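Local coordinates for catabolite activation-like protein (Xanthomonas campestris pv. campestris, PDB 3IWZ), which acts as a homodimeric global transcriptional regulator that switches virulence genes on or off and appears to lose its DNA-binding ability when cyclic di-GMP binds, at residues 55-60 and 83-88. Numbering follows the deposited sequence.
Sequences LYYVIS and GEFVGE
Tyr57 and Phe85 show how two aromatic residues can pack across a pair of antiparallel strands on one face. Directly opposed as a non-hydrogen-bonded pair, they form a T-shaped stack in which the edge of the Tyr57 ring, led by CD1, stands over the face of Phe85, the planes 69° apart and the centroids 5.2 Å from each other. With CG anti to the backbone N (chi1 174°), the tyrosine ring reaches across toward the loop before strand 85-86, bringing Tyr57 OH to 3.5 Å from Gly83 CA. Leu55 CD1 meets the same phenyl ring obliquely, 3.7 Å from Phe85 CD1. On the other face, Val86 CG2 packs against Tyr56 CB at 3.5 Å. Between the faces runs the backbone ladder: Tyr56 and Val86 exchange two hydrogen bonds, N to O in each direction, while Val58 N donates to Glu84 O (2.8 Å) in a nearly straight bond and Gly83 N returns one to Val58 O. This pairing makes the short strand 85-86 an outermost strand of a four-stranded antiparallel sheet in the cyclic nucleotide-binding domain, a jelly-roll fold of the cupin type, with strand 108-114 bonded to the other side of strand 54-58. Further out, Phe85 rests on Ile137 and Gln140 of helix 130-157, whose Arg144 forms a salt bridge with Glu84 OE1 and hydrogen-bonds Phe85 O; Tyr57 packs against Ile27, Phe30 and Leu31 of helix 24-32.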
loop_
_atom_site.group_PDB
_atom_site.type_symbol
_atom_site.label_atom_id
_atom_site.label_comp_id
_atom_site.label_asym_id
_atom_site.label_seq_id
_atom_site.Cartn_x
_atom_site.Cartn_y
_atom_site.Cartn_z
ATOM N N LEU D 55 -11.182 -1.811 15.495
ATOM C CA LEU D 55 -9.866 -1.275 15.219
ATOM C C LEU D 55 -8.976 -1.865 16.303
ATOM O O LEU D 55 -9.430 -2.092 17.420
ATOM C CB LEU D 55 -9.891 0.251 15.346
ATOM C CG LEU D 55 -8.823 1.147 14.719
ATOM C CD1 LEU D 55 -8.558 2.305 15.685
ATOM C CD2 LEU D 55 -7.550 0.395 14.453
ATOM N N TYR D 56 -7.718 -2.126 15.979
ATOM C CA TYR D 56 -6.800 -2.658 16.971
ATOM C C TYR D 56 -5.601 -1.749 17.142
ATOM O O TYR D 56 -5.132 -1.142 16.185
ATOM C CB TYR D 56 -6.317 -4.041 16.567
ATOM C CG TYR D 56 -7.375 -5.110 16.636
ATOM C CD1 TYR D 56 -7.771 -5.647 17.861
ATOM C CD2 TYR D 56 -7.958 -5.609 15.477
ATOM C CE1 TYR D 56 -8.711 -6.656 17.927
ATOM C CE2 TYR D 56 -8.905 -6.620 15.534
ATOM C CZ TYR D 56 -9.275 -7.140 16.761
ATOM O OH TYR D 56 -10.203 -8.147 16.817
ATOM N N TYR D 57 -5.123 -1.658 18.376
ATOM C CA TYR D 57 -3.948 -0.867 18.710
ATOM C C TYR D 57 -3.004 -1.839 19.416
ATOM O O TYR D 57 -3.359 -2.409 20.448
ATOM C CB TYR D 57 -4.318 0.274 19.652
ATOM C CG TYR D 57 -3.128 1.053 20.155
ATOM C CD1 TYR D 57 -2.650 2.164 19.463
ATOM C CD2 TYR D 57 -2.469 0.670 21.315
ATOM C CE1 TYR D 57 -1.542 2.873 19.919
ATOM C CE2 TYR D 57 -1.363 1.370 21.783
ATOM C CZ TYR D 57 -0.906 2.469 21.081
ATOM O OH TYR D 57 0.184 3.160 21.548
ATOM N N VAL D 58 -1.822 -2.046 18.842
ATOM C CA VAL D 58 -0.833 -2.950 19.415
ATOM C C VAL D 58 -0.168 -2.326 20.637
ATOM O O VAL D 58 0.643 -1.410 20.509
ATOM C CB VAL D 58 0.290 -3.294 18.406
ATOM C CG1 VAL D 58 1.239 -4.310 19.020
ATOM C CG2 VAL D 58 -0.293 -3.814 17.106
ATOM N N ILE D 59 -0.512 -2.827 21.819
ATOM C CA ILE D 59 0.065 -2.317 23.054
ATOM C C ILE D 59 1.434 -2.939 23.297
ATOM O O ILE D 59 2.382 -2.260 23.702
ATOM C CB ILE D 59 -0.855 -2.601 24.263
ATOM C CG1 ILE D 59 -2.080 -1.681 24.199
ATOM C CG2 ILE D 59 -0.082 -2.388 25.567
ATOM C CD1 ILE D 59 -3.008 -1.768 25.393
ATOM N N SER D 60 1.529 -4.238 23.053
ATOM C CA SER D 60 2.777 -4.954 23.225
ATOM C C SER D 60 2.710 -6.153 22.313
ATOM O O SER D 60 1.633 -6.665 22.028
ATOM C CB SER D 60 2.951 -5.431 24.669
ATOM O OG SER D 60 2.147 -6.571 24.941
ATOM N N GLY D 83 2.466 0.556 19.459
ATOM C CA GLY D 83 2.068 1.830 18.889
ATOM C C GLY D 83 1.332 1.761 17.562
ATOM O O GLY D 83 0.770 2.755 17.110
ATOM N N GLU D 84 1.325 0.596 16.929
ATOM C CA GLU D 84 0.670 0.454 15.640
ATOM C C GLU D 84 -0.835 0.211 15.693
ATOM O O GLU D 84 -1.346 -0.521 16.552
ATOM C CB GLU D 84 1.329 -0.673 14.837
ATOM C CG GLU D 84 2.748 -0.364 14.355
ATOM C CD GLU D 84 2.788 0.778 13.361
ATOM O OE1 GLU D 84 2.054 0.717 12.352
ATOM O OE2 GLU D 84 3.547 1.738 13.583
ATOM N N PHE D 85 -1.536 0.865 14.772
ATOM C CA PHE D 85 -2.975 0.707 14.624
ATOM C C PHE D 85 -3.101 -0.320 13.518
ATOM O O PHE D 85 -2.511 -0.155 12.457
ATOM C CB PHE D 85 -3.628 2.020 14.175
ATOM C CG PHE D 85 -3.836 3.006 15.285
ATOM C CD1 PHE D 85 -4.920 2.893 16.135
ATOM C CD2 PHE D 85 -2.916 4.018 15.511
ATOM C CE1 PHE D 85 -5.082 3.767 17.195
ATOM C CE2 PHE D 85 -3.068 4.899 16.570
ATOM C CZ PHE D 85 -4.150 4.775 17.414
ATOM N N VAL D 86 -3.828 -1.400 13.770
ATOM C CA VAL D 86 -4.015 -2.422 12.748
ATOM C C VAL D 86 -5.507 -2.704 12.619
ATOM O O VAL D 86 -6.283 -2.386 13.525
ATOM C CB VAL D 86 -3.199 -3.699 13.073
ATOM C CG1 VAL D 86 -1.720 -3.390 12.959
ATOM C CG2 VAL D 86 -3.500 -4.185 14.476
ATOM N N GLY D 87 -5.907 -3.262 11.480
ATOM C CA GLY D 87 -7.318 -3.519 11.232
ATOM C C GLY D 87 -8.084 -2.204 11.117
ATOM O O GLY D 87 -9.271 -2.106 11.447
ATOM N N GLU D 88 -7.398 -1.178 10.630
ATOM C CA GLU D 88 -8.007 0.135 10.517
ATOM C C GLU D 88 -8.762 0.423 9.232
ATOM O O GLU D 88 -9.477 1.417 9.162
ATOM C CB GLU D 88 -6.943 1.218 10.709
ATOM C CG GLU D 88 -6.051 1.459 9.498
ATOM C CD GLU D 88 -5.397 0.190 8.962
ATOM O OE1 GLU D 88 -5.062 -0.734 9.755
ATOM O OE2 GLU D 88 -5.209 0.131 7.735
#